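Local coordinates for protein putative methyltransferase (Porphyromonas gingivalis, PDB 3LL7) that is of unconfirmed function but is probably an S-adenosylmethionine-dependent methyltransferase, possibly acting on RNA, at residues A81-Y86 with I261-E266; I213-T218 with L301-A306; E227-A232 with P257-N262. All blocks are in the same frame, centred on the assembly; numbering follows the deposited sequence. Where two conformers were deposited one is given.

Interaction 1 (A81-Y86 with I261-E266); sequences AVTSSY and INLLLE. With FMT (formic acid), chain E; FMT (formic acid), chain I.
Tyr86, at the C-terminal end of the short helix 81-86, reaches across to Ile261 and Leu263, on the same face of strand 258-263. This is a helix packed on one face of the large mixed sheet: the helix and strand axes stand 10.4 Å apart, too far for backbone contact, so side chains bridge the gap. Tyr86 carries its CG anti to the backbone N (chi1 177°), which sends the ring off the helix toward the sheet. Its inner end meets Leu263: Tyr86 CB lies 3.9 Å from Leu263 CD1, and Tyr86 CD1 is the same distance from Leu263 CD2, so the forked end of the leucine spans the root of the tyrosine at about a right angle. Farther out, Ile261 comes from the opposite direction and sets its CG2 methyl 4.1 Å from Tyr86 CZ, at a slant to the ring. Leu263 CG is anti to its carbonyl carbon (chi1 -55°), and from there CD1 also reaches the helix backbone, 4.0 Å from Val82 O.

Asn262, its side chain on the opposite face from Ile261, donates from its backbone N to one formic acid and from ND2 to a second, both probably from the crystallisation liquor. Branched aliphatic residues suit the strand because they fill the space beside a ring without competing for its hydroxyl. That hydroxyl is hydrogen-bonded to His229 on the neighbouring strand. Tyrosine therefore serves twice: its carbon skeleton packs against Leu263 and Ile261, while its polar tip is satisfied within the sheet, which should fix how far the ring reaches.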
loop_
_atom_site.group_PDB
_atom_site.type_symbol
_atom_site.label_atom_id
_atom_site.label_comp_id
_atom_site.label_asym_id
_atom_site.label_seq_id
_atom_site.Cartn_x
_atom_site.Cartn_y
_atom_site.Cartn_z
ATOM N N ALA A 81 8.821 0.123 2.814
ATOM C CA ALA A 81 9.532 -1.134 3.046
ATOM C C ALA A 81 8.612 -2.374 3.094
ATOM O O ALA A 81 8.952 -3.431 2.554
ATOM C CB ALA A 81 10.363 -1.031 4.353
ATOM N N VAL A 82 7.461 -2.260 3.751
ATOM C CA VAL A 82 6.623 -3.450 3.945
ATOM C C VAL A 82 5.889 -3.935 2.696
ATOM O O VAL A 82 5.821 -5.143 2.458
ATOM C CB VAL A 82 5.677 -3.332 5.159
ATOM C CG1 VAL A 82 6.368 -3.865 6.411
ATOM C CG2 VAL A 82 5.234 -1.901 5.360
ATOM N N THR A 83 5.369 -3.022 1.880
ATOM C CA THR A 83 4.659 -3.455 0.672
ATOM C C THR A 83 5.623 -3.918 -0.401
ATOM O O THR A 83 5.345 -4.895 -1.115
ATOM C CB THR A 83 3.752 -2.363 0.098
ATOM O OG1 THR A 83 4.516 -1.167 -0.147
ATOM C CG2 THR A 83 2.630 -2.064 1.077
ATOM N N SER A 84 6.771 -3.234 -0.510
ATOM C CA SER A 84 7.764 -3.656 -1.489
ATOM C C SER A 84 8.080 -5.119 -1.239
ATOM O O SER A 84 8.045 -5.896 -2.155
ATOM C CB SER A 84 9.029 -2.808 -1.432
ATOM O OG SER A 84 9.776 -3.110 -0.269
ATOM N N SER A 85 8.336 -5.510 0.009
ATOM C CA SER A 85 8.668 -6.928 0.283
ATOM C C SER A 85 7.565 -7.981 0.088
ATOM O O SER A 85 7.870 -9.158 -0.174
ATOM C CB SER A 85 9.348 -7.102 1.648
ATOM O OG SER A 85 8.721 -6.341 2.678
ATOM N N TYR A 86 6.295 -7.596 0.255
ATOM C CA TYR A 86 5.166 -8.492 -0.058
ATOM C C TYR A 86 5.185 -8.937 -1.515
ATOM O O TYR A 86 4.848 -10.070 -1.837
ATOM C CB TYR A 86 3.832 -7.778 0.205
ATOM C CG TYR A 86 2.594 -8.591 -0.148
ATOM C CD1 TYR A 86 2.138 -9.611 0.688
ATOM C CD2 TYR A 86 1.870 -8.325 -1.320
ATOM C CE1 TYR A 86 1.006 -10.350 0.378
ATOM C CE2 TYR A 86 0.731 -9.039 -1.630
ATOM C CZ TYR A 86 0.312 -10.062 -0.787
ATOM O OH TYR A 86 -0.795 -10.763 -1.076
ATOM N N ILE A 261 -5.577 -8.087 2.006
ATOM C CA ILE A 261 -4.603 -8.410 3.038
ATOM C C ILE A 261 -4.171 -7.190 3.814
ATOM O O ILE A 261 -3.987 -6.123 3.243
ATOM C CB ILE A 261 -3.419 -9.194 2.495
ATOM C CG1 ILE A 261 -2.648 -9.875 3.678
ATOM C CG2 ILE A 261 -2.568 -8.319 1.610
ATOM C CD1 ILE A 261 -1.866 -11.138 3.275
ATOM N N ASN A 262 -4.030 -7.362 5.119
ATOM C CA ASN A 262 -3.632 -6.274 5.973
ATOM C C ASN A 262 -2.310 -6.671 6.574
ATOM O O ASN A 262 -2.288 -7.490 7.475
ATOM C CB ASN A 262 -4.693 -6.039 7.079
ATOM C CG ASN A 262 -4.421 -4.806 7.906
ATOM O OD1 ASN A 262 -3.970 -3.790 7.388
ATOM N ND2 ASN A 262 -4.707 -4.880 9.222
ATOM N N LEU A 263 -1.211 -6.106 6.068
ATOM C CA LEU A 263 0.138 -6.479 6.542
ATOM C C LEU A 263 0.422 -5.917 7.933
ATOM O O LEU A 263 0.155 -4.747 8.189
ATOM C CB LEU A 263 1.218 -6.026 5.544
ATOM C CG LEU A 263 0.986 -6.537 4.126
ATOM C CD1 LEU A 263 2.009 -5.952 3.135
ATOM C CD2 LEU A 263 0.943 -8.074 4.081
ATOM N N LEU A 264 0.951 -6.768 8.817
ATOM C CA LEU A 264 1.178 -6.420 10.233
ATOM C C LEU A 264 2.568 -6.782 10.735
ATOM O O LEU A 264 3.350 -7.426 10.033
ATOM C CB LEU A 264 0.133 -7.087 11.145
ATOM C CG LEU A 264 -1.342 -6.697 11.012
ATOM C CD1 LEU A 264 -2.212 -7.526 11.968
ATOM C CD2 LEU A 264 -1.566 -5.194 11.222
ATOM N N LEU A 265 2.860 -6.361 11.963
ATOM C CA LEU A 265 4.162 -6.576 12.594
ATOM C C LEU A 265 4.402 -8.044 12.979
ATOM O O LEU A 265 4.290 -8.419 14.156
ATOM C CB LEU A 265 4.313 -5.659 13.803
ATOM N N GLU A 266 4.736 -8.859 11.971
ATOM C CA GLU A 266 5.124 -10.273 12.137
ATOM C C GLU A 266 5.362 -10.937 10.780
ATOM O O GLU A 266 4.437 -11.034 9.956
ATOM C CB GLU A 266 4.061 -11.062 12.915
ATOM C CG GLU A 266 2.678 -11.042 12.279
ATOM C CD GLU A 266 1.654 -11.817 13.074
ATOM O OE1 GLU A 266 1.913 -12.117 14.260
ATOM O OE2 GLU A 266 0.584 -12.121 12.509
HETATM C C FMT E . -6.454 -10.044 6.535
HETATM O O1 FMT E . -7.298 -10.250 5.639
HETATM O O2 FMT E . -5.226 -9.916 6.382
HETATM C C FMT I . -5.764 -7.861 10.514
HETATM O O1 FMT I . -6.436 -8.878 10.343
HETATM O O2 FMT I . -6.265 -6.777 10.797
#

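Interaction 2 (I213-T218 with L301-A306); sequences IDLWDT and LLKAGA
The start of helix 215-221 faces the end of helix 299-304, the backbones coming nearest at Leu215 and Ala304, whose CA atoms are 7.1 Å apart. This is a helix N-terminus with an aspartate N-cap: Asp214 OD2 accepts from Asp217 N at 2.8 Å through its anti lone pair. Across the contact, Leu215 supplies the apolar part. Its CD1 lies 3.7 Å from Lys303 CE, and its CD2 packs over the backbone of Ala304, 3.8 Å from Ala304 CA. Alanine suits this position because its small side chain, directed away from Leu215, meets the sheet residues Val230, Ile258 and Ala260.

Lys303 combines both characters. CG is anti to the backbone N (chi1 172°) and the chain bends at chi2 (66°), so its methylenes pass Leu215 before the ammonium arrives at the loop leading into the other helix. There it also donates to Pro211 O, so two backbone carbonyls share the charge. Gly305, with positive phi, ends the lysine's helix in a conformation that glycine adopts easily. A water accepts from Leu215 N and, weakly, from Lys303 NZ. The ammonium's direct bond across the contact, Lys303 NZ to Ile213 O, measures 2.9 Å, with NZ 47° out of the carbonyl plane.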
loop_
_atom_site.group_PDB
_atom_site.type_symbol
_atom_site.label_atom_id
_atom_site.label_comp_id
_atom_site.label_asym_id
_atom_site.label_seq_id
_atom_site.Cartn_x
_atom_site.Cartn_y
_atom_site.Cartn_z
ATOM N N ILE A 213 -7.829 3.610 -7.683
ATOM C CA ILE A 213 -8.441 2.942 -8.839
ATOM C C ILE A 213 -9.582 2.054 -8.397
ATOM O O ILE A 213 -9.496 1.388 -7.374
ATOM C CB ILE A 213 -7.419 2.081 -9.641
ATOM C CG1 ILE A 213 -6.140 2.866 -9.903
ATOM C CG2 ILE A 213 -8.005 1.632 -10.999
ATOM C CD1 ILE A 213 -6.229 3.795 -11.067
ATOM N N ASP A 214 -10.662 2.078 -9.168
ATOM C CA ASP A 214 -11.812 1.226 -8.918
ATOM C C ASP A 214 -11.459 -0.231 -9.254
ATOM O O ASP A 214 -10.935 -0.506 -10.346
ATOM C CB ASP A 214 -12.968 1.712 -9.797
ATOM C CG ASP A 214 -14.270 1.044 -9.469
ATOM O OD1 ASP A 214 -14.898 1.448 -8.469
ATOM O OD2 ASP A 214 -14.675 0.134 -10.224
ATOM N N LEU A 215 -11.745 -1.158 -8.334
ATOM C CA LEU A 215 -11.502 -2.588 -8.583
ATOM C C LEU A 215 -12.262 -3.108 -9.771
ATOM O O LEU A 215 -11.691 -3.817 -10.601
ATOM C CB LEU A 215 -11.859 -3.469 -7.376
ATOM C CG LEU A 215 -10.736 -3.890 -6.463
ATOM C CD1 LEU A 215 -10.433 -2.720 -5.556
ATOM C CD2 LEU A 215 -11.142 -5.099 -5.627
ATOM N N TRP A 216 -13.549 -2.771 -9.850
ATOM C CA TRP A 216 -14.386 -3.309 -10.900
ATOM C C TRP A 216 -13.954 -2.721 -12.245
ATOM O O TRP A 216 -13.818 -3.455 -13.222
ATOM C CB TRP A 216 -15.882 -3.100 -10.595
ATOM C CG TRP A 216 -16.801 -3.878 -11.499
ATOM C CD1 TRP A 216 -17.808 -3.368 -12.270
ATOM C CD2 TRP A 216 -16.789 -5.294 -11.744
ATOM N NE1 TRP A 216 -18.426 -4.374 -12.975
ATOM C CE2 TRP A 216 -17.819 -5.566 -12.673
ATOM C CE3 TRP A 216 -16.009 -6.359 -11.272
ATOM C CZ2 TRP A 216 -18.091 -6.858 -13.137
ATOM C CZ3 TRP A 216 -16.281 -7.644 -11.738
ATOM C CH2 TRP A 216 -17.313 -7.880 -12.658
ATOM N N ASP A 217 -13.658 -1.421 -12.275
ATOM C CA ASP A 217 -13.121 -0.785 -13.486
ATOM C C ASP A 217 -11.866 -1.513 -13.959
ATOM O O ASP A 217 -11.732 -1.820 -15.145
ATOM C CB ASP A 217 -12.793 0.694 -13.246
ATOM C CG ASP A 217 -12.315 1.416 -14.523
ATOM O OD1 ASP A 217 -13.151 1.631 -15.426
ATOM O OD2 ASP A 217 -11.118 1.781 -14.619
ATOM N N THR A 218 -10.952 -1.790 -13.027
ATOM C CA THR A 218 -9.751 -2.539 -13.345
ATOM C C THR A 218 -10.073 -3.901 -13.953
ATOM O O THR A 218 -9.514 -4.257 -14.991
ATOM C CB THR A 218 -8.843 -2.742 -12.109
ATOM O OG1 THR A 218 -8.472 -1.469 -11.568
ATOM C CG2 THR A 218 -7.570 -3.533 -12.474
ATOM N N LEU A 301 -10.160 -4.997 3.347
ATOM C CA LEU A 301 -11.467 -5.642 3.147
ATOM C C LEU A 301 -12.513 -4.673 2.599
ATOM O O LEU A 301 -13.254 -4.997 1.693
ATOM C CB LEU A 301 -12.005 -6.266 4.420
ATOM C CG LEU A 301 -11.465 -7.684 4.600
ATOM C CD1 LEU A 301 -11.753 -8.129 5.978
ATOM C CD2 LEU A 301 -12.098 -8.678 3.571
ATOM N N LEU A 302 -12.559 -3.481 3.201
ATOM C CA LEU A 302 -13.466 -2.430 2.758
ATOM C C LEU A 302 -13.237 -2.032 1.298
ATOM O O LEU A 302 -14.186 -1.938 0.525
ATOM C CB LEU A 302 -13.335 -1.203 3.682
ATOM C CG LEU A 302 -13.869 -1.385 5.109
ATOM C CD1 LEU A 302 -13.474 -0.163 5.980
ATOM C CD2 LEU A 302 -15.363 -1.607 5.119
ATOM N N LYS A 303 -11.981 -1.801 0.931
ATOM C CA LYS A 303 -11.654 -1.409 -0.434
ATOM C C LYS A 303 -11.984 -2.537 -1.431
ATOM O O LYS A 303 -12.428 -2.256 -2.543
ATOM C CB LYS A 303 -10.166 -1.050 -0.532
ATOM C CG LYS A 303 -9.679 -0.807 -1.974
ATOM C CD LYS A 303 -10.305 0.443 -2.625
ATOM C CE LYS A 303 -9.878 0.573 -4.071
ATOM N NZ LYS A 303 -10.441 1.810 -4.715
ATOM N N ALA A 304 -11.730 -3.795 -1.037
ATOM C CA ALA A 304 -11.982 -4.967 -1.916
ATOM C C ALA A 304 -13.473 -5.189 -2.134
ATOM O O ALA A 304 -13.870 -5.776 -3.122
ATOM C CB ALA A 304 -11.348 -6.246 -1.301
ATOM N N GLY A 305 -14.269 -4.734 -1.172
ATOM C CA GLY A 305 -15.725 -4.818 -1.219
ATOM C C GLY A 305 -16.328 -6.137 -0.772
ATOM O O GLY A 305 -17.440 -6.475 -1.215
ATOM N N ALA A 306 -15.643 -6.858 0.114
ATOM C CA ALA A 306 -16.128 -8.148 0.626
ATOM C C ALA A 306 -17.146 -7.949 1.774
ATOM O O ALA A 306 -17.070 -8.635 2.793
ATOM C CB ALA A 306 -14.930 -9.005 1.144
HETATM O O HOH W 1 -12.852 -0.078 -5.884
#

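Interaction 3 (E227-A232 with P257-N262); sequences ELHVVA and PIHAIN. With FMT (formic acid), chain E; FMT (formic acid), chain I.
Val230 and Ile258 meet through their CG2 methyls, 4.3 Å apart, on one face of a sheet with the 3-2-1-4-5-7-6 strand order of a class I (Rossmann-like) methyltransferase, to which 258-263 adds a parallel strand beyond 225-233. Leu228 joins them there, and Leu215 of helix 215-221 covers all three. Beta-branched and leucine side chains suit this buried face, and Ala260 is small enough for helix 299-304 to lie close. On the other face Val231 CG2 rests 4.1 Å from Ile261 CG2, the two side chains running alongside each other.

Between the faces five hydrogen bonds join the backbones, from Leu228 N to Pro257 O at one end to Ala232 N to Ile261 O at the other. All five carbonyls are met nearly head-on, and the shortest link runs from Val230 N to His259 O, 2.6 Å. The register pairs residues one to one from Leu228 with Ile258 to Ala232 with Asn262, and the axes differ by only 15°.

Level pairing also puts His229 beside His259. Both rings sit anti to their carbonyl carbons and point the same way, forming an offset stack with centroids 3.9 Å apart and planes 11° from parallel. Histidine suits the site because a flat ring can stack while its nitrogens bond at the edge: His229 ND1 pairs with Tyr86 OH. Glu227, salt-bridged to Arg243 through OE2, holds the other nitrogen: His229 NE2 donates to Glu227 OE1 at 2.8 Å. OE1 lies 5° out of the His229 ring plane, while NE2 stands above the carboxylate plane.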
loop_
_atom_site.group_PDB
_atom_site.type_symbol
_atom_site.label_atom_id
_atom_site.label_comp_id
_atom_site.label_asym_id
_atom_site.label_seq_id
_atom_site.Cartn_x
_atom_site.Cartn_y
_atom_site.Cartn_z
ATOM N N GLU A 227 -5.283 -12.626 -10.852
ATOM C CA GLU A 227 -5.529 -12.318 -9.433
ATOM C C GLU A 227 -5.367 -10.823 -9.201
ATOM O O GLU A 227 -4.581 -10.173 -9.892
ATOM C CB GLU A 227 -4.600 -13.122 -8.496
ATOM C CG GLU A 227 -3.087 -13.004 -8.795
ATOM C CD GLU A 227 -2.227 -13.908 -7.903
ATOM O OE1 GLU A 227 -2.591 -14.173 -6.747
ATOM O OE2 GLU A 227 -1.174 -14.377 -8.370
ATOM N N LEU A 228 -6.083 -10.276 -8.212
ATOM C CA LEU A 228 -5.938 -8.874 -7.833
ATOM C C LEU A 228 -5.785 -8.837 -6.304
ATOM O O LEU A 228 -6.568 -9.447 -5.583
ATOM C CB LEU A 228 -7.171 -8.072 -8.318
ATOM C CG LEU A 228 -7.151 -6.549 -8.134
ATOM C CD1 LEU A 228 -8.065 -5.837 -9.107
ATOM C CD2 LEU A 228 -7.540 -6.168 -6.650
ATOM N N HIS A 229 -4.760 -8.150 -5.813
ATOM C CA HIS A 229 -4.510 -8.108 -4.377
ATOM C C HIS A 229 -4.736 -6.678 -3.892
ATOM O O HIS A 229 -4.207 -5.726 -4.501
ATOM C CB HIS A 229 -3.063 -8.498 -4.077
ATOM C CG HIS A 229 -2.767 -9.951 -4.307
ATOM N ND1 HIS A 229 -2.071 -10.712 -3.398
ATOM C CD2 HIS A 229 -3.077 -10.778 -5.334
ATOM C CE1 HIS A 229 -1.964 -11.948 -3.852
ATOM N NE2 HIS A 229 -2.570 -12.014 -5.026
ATOM N N VAL A 230 -5.493 -6.525 -2.805
ATOM C CA VAL A 230 -5.675 -5.213 -2.184
ATOM C C VAL A 230 -4.805 -5.216 -0.948
ATOM O O VAL A 230 -5.022 -6.039 -0.028
ATOM C CB VAL A 230 -7.155 -4.954 -1.792
ATOM C CG1 VAL A 230 -7.291 -3.588 -1.091
ATOM C CG2 VAL A 230 -8.038 -5.057 -3.033
ATOM N N VAL A 231 -3.751 -4.406 -0.965
ATOM C CA VAL A 231 -2.715 -4.551 0.083
ATOM C C VAL A 231 -2.693 -3.352 1.031
ATOM O O VAL A 231 -2.378 -2.219 0.609
ATOM C CB VAL A 231 -1.309 -4.752 -0.556
ATOM C CG1 VAL A 231 -0.235 -4.947 0.521
ATOM C CG2 VAL A 231 -1.323 -5.956 -1.545
ATOM N N ALA A 232 -3.011 -3.596 2.298
ATOM C CA ALA A 232 -2.910 -2.557 3.316
ATOM C C ALA A 232 -1.663 -2.775 4.197
ATOM O O ALA A 232 -1.237 -3.923 4.400
ATOM C CB ALA A 232 -4.158 -2.522 4.172
ATOM N N PRO A 257 -9.933 -14.065 -8.630
ATOM C CA PRO A 257 -9.662 -14.064 -7.188
ATOM C C PRO A 257 -9.124 -12.714 -6.692
ATOM O O PRO A 257 -8.108 -12.226 -7.194
ATOM C CB PRO A 257 -8.559 -15.125 -7.028
ATOM C CG PRO A 257 -8.698 -16.013 -8.234
ATOM C CD PRO A 257 -9.158 -15.106 -9.332
ATOM N N ILE A 258 -9.812 -12.139 -5.712
ATOM C CA ILE A 258 -9.402 -10.908 -5.045
ATOM C C ILE A 258 -8.848 -11.274 -3.682
ATOM O O ILE A 258 -9.542 -11.925 -2.873
ATOM C CB ILE A 258 -10.588 -9.938 -4.900
ATOM C CG1 ILE A 258 -11.187 -9.631 -6.299
ATOM C CG2 ILE A 258 -10.170 -8.643 -4.224
ATOM C CD1 ILE A 258 -12.579 -9.017 -6.227
ATOM N N HIS A 259 -7.617 -10.829 -3.414
ATOM C CA HIS A 259 -6.981 -11.050 -2.119
ATOM C C HIS A 259 -6.971 -9.758 -1.315
ATOM O O HIS A 259 -6.387 -8.748 -1.767
ATOM C CB HIS A 259 -5.514 -11.451 -2.308
ATOM C CG HIS A 259 -5.314 -12.776 -2.966
ATOM N ND1 HIS A 259 -5.933 -13.141 -4.143
ATOM C CD2 HIS A 259 -4.541 -13.825 -2.602
ATOM C CE1 HIS A 259 -5.544 -14.361 -4.480
ATOM N NE2 HIS A 259 -4.698 -14.792 -3.561
ATOM N N ALA A 260 -7.558 -9.788 -0.118
ATOM C CA ALA A 260 -7.552 -8.605 0.738
ATOM C C ALA A 260 -6.618 -8.904 1.865
ATOM O O ALA A 260 -6.808 -9.893 2.595
ATOM C CB ALA A 260 -8.988 -8.284 1.253
ATOM N N ILE A 261 -5.577 -8.087 2.006
ATOM C CA ILE A 261 -4.603 -8.410 3.038
ATOM C C ILE A 261 -4.171 -7.190 3.814
ATOM O O ILE A 261 -3.987 -6.123 3.243
ATOM C CB ILE A 261 -3.419 -9.194 2.495
ATOM C CG1 ILE A 261 -2.648 -9.875 3.678
ATOM C CG2 ILE A 261 -2.568 -8.319 1.610
ATOM C CD1 ILE A 261 -1.866 -11.138 3.275
ATOM N N ASN A 262 -4.030 -7.362 5.119
ATOM C CA ASN A 262 -3.632 -6.274 5.973
ATOM C C ASN A 262 -2.310 -6.671 6.574
ATOM O O ASN A 262 -2.288 -7.490 7.475
ATOM C CB ASN A 262 -4.693 -6.039 7.079
ATOM C CG ASN A 262 -4.421 -4.806 7.906
ATOM O OD1 ASN A 262 -3.970 -3.790 7.388
ATOM N ND2 ASN A 262 -4.707 -4.880 9.222
HETATM C C FMT E . -6.454 -10.044 6.535
HETATM O O1 FMT E . -7.298 -10.250 5.639
HETATM O O2 FMT E . -5.226 -9.916 6.382
HETATM C C FMT I . -5.764 -7.861 10.514
HETATM O O1 FMT I . -6.436 -8.878 10.343
HETATM O O2 FMT I . -6.265 -6.777 10.797
#

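All three contacts gather around strands 225-233 and 258-263 of the large mixed sheet. Interaction 3 pairs the two strands. Interaction 1 lies about 12 Å away, centre to centre, on the sheet face carrying His229 and Val231, and shares Ile261 and Asn262 with it. Interaction 2, about 9 Å from interaction 3, covers the opposite face, where Lys303 and Ala304 pack on Val230. Interactions 1 and 2, with centres about 19 Å apart, do not touch, and their segments alternate along the chain; interaction 3 nests inside interaction 2. The strand pair at this end of the methyltransferase-type sheet thus carries helix 81-86 on one face and, on the other, helix 299-304 of the ferredoxin-like region.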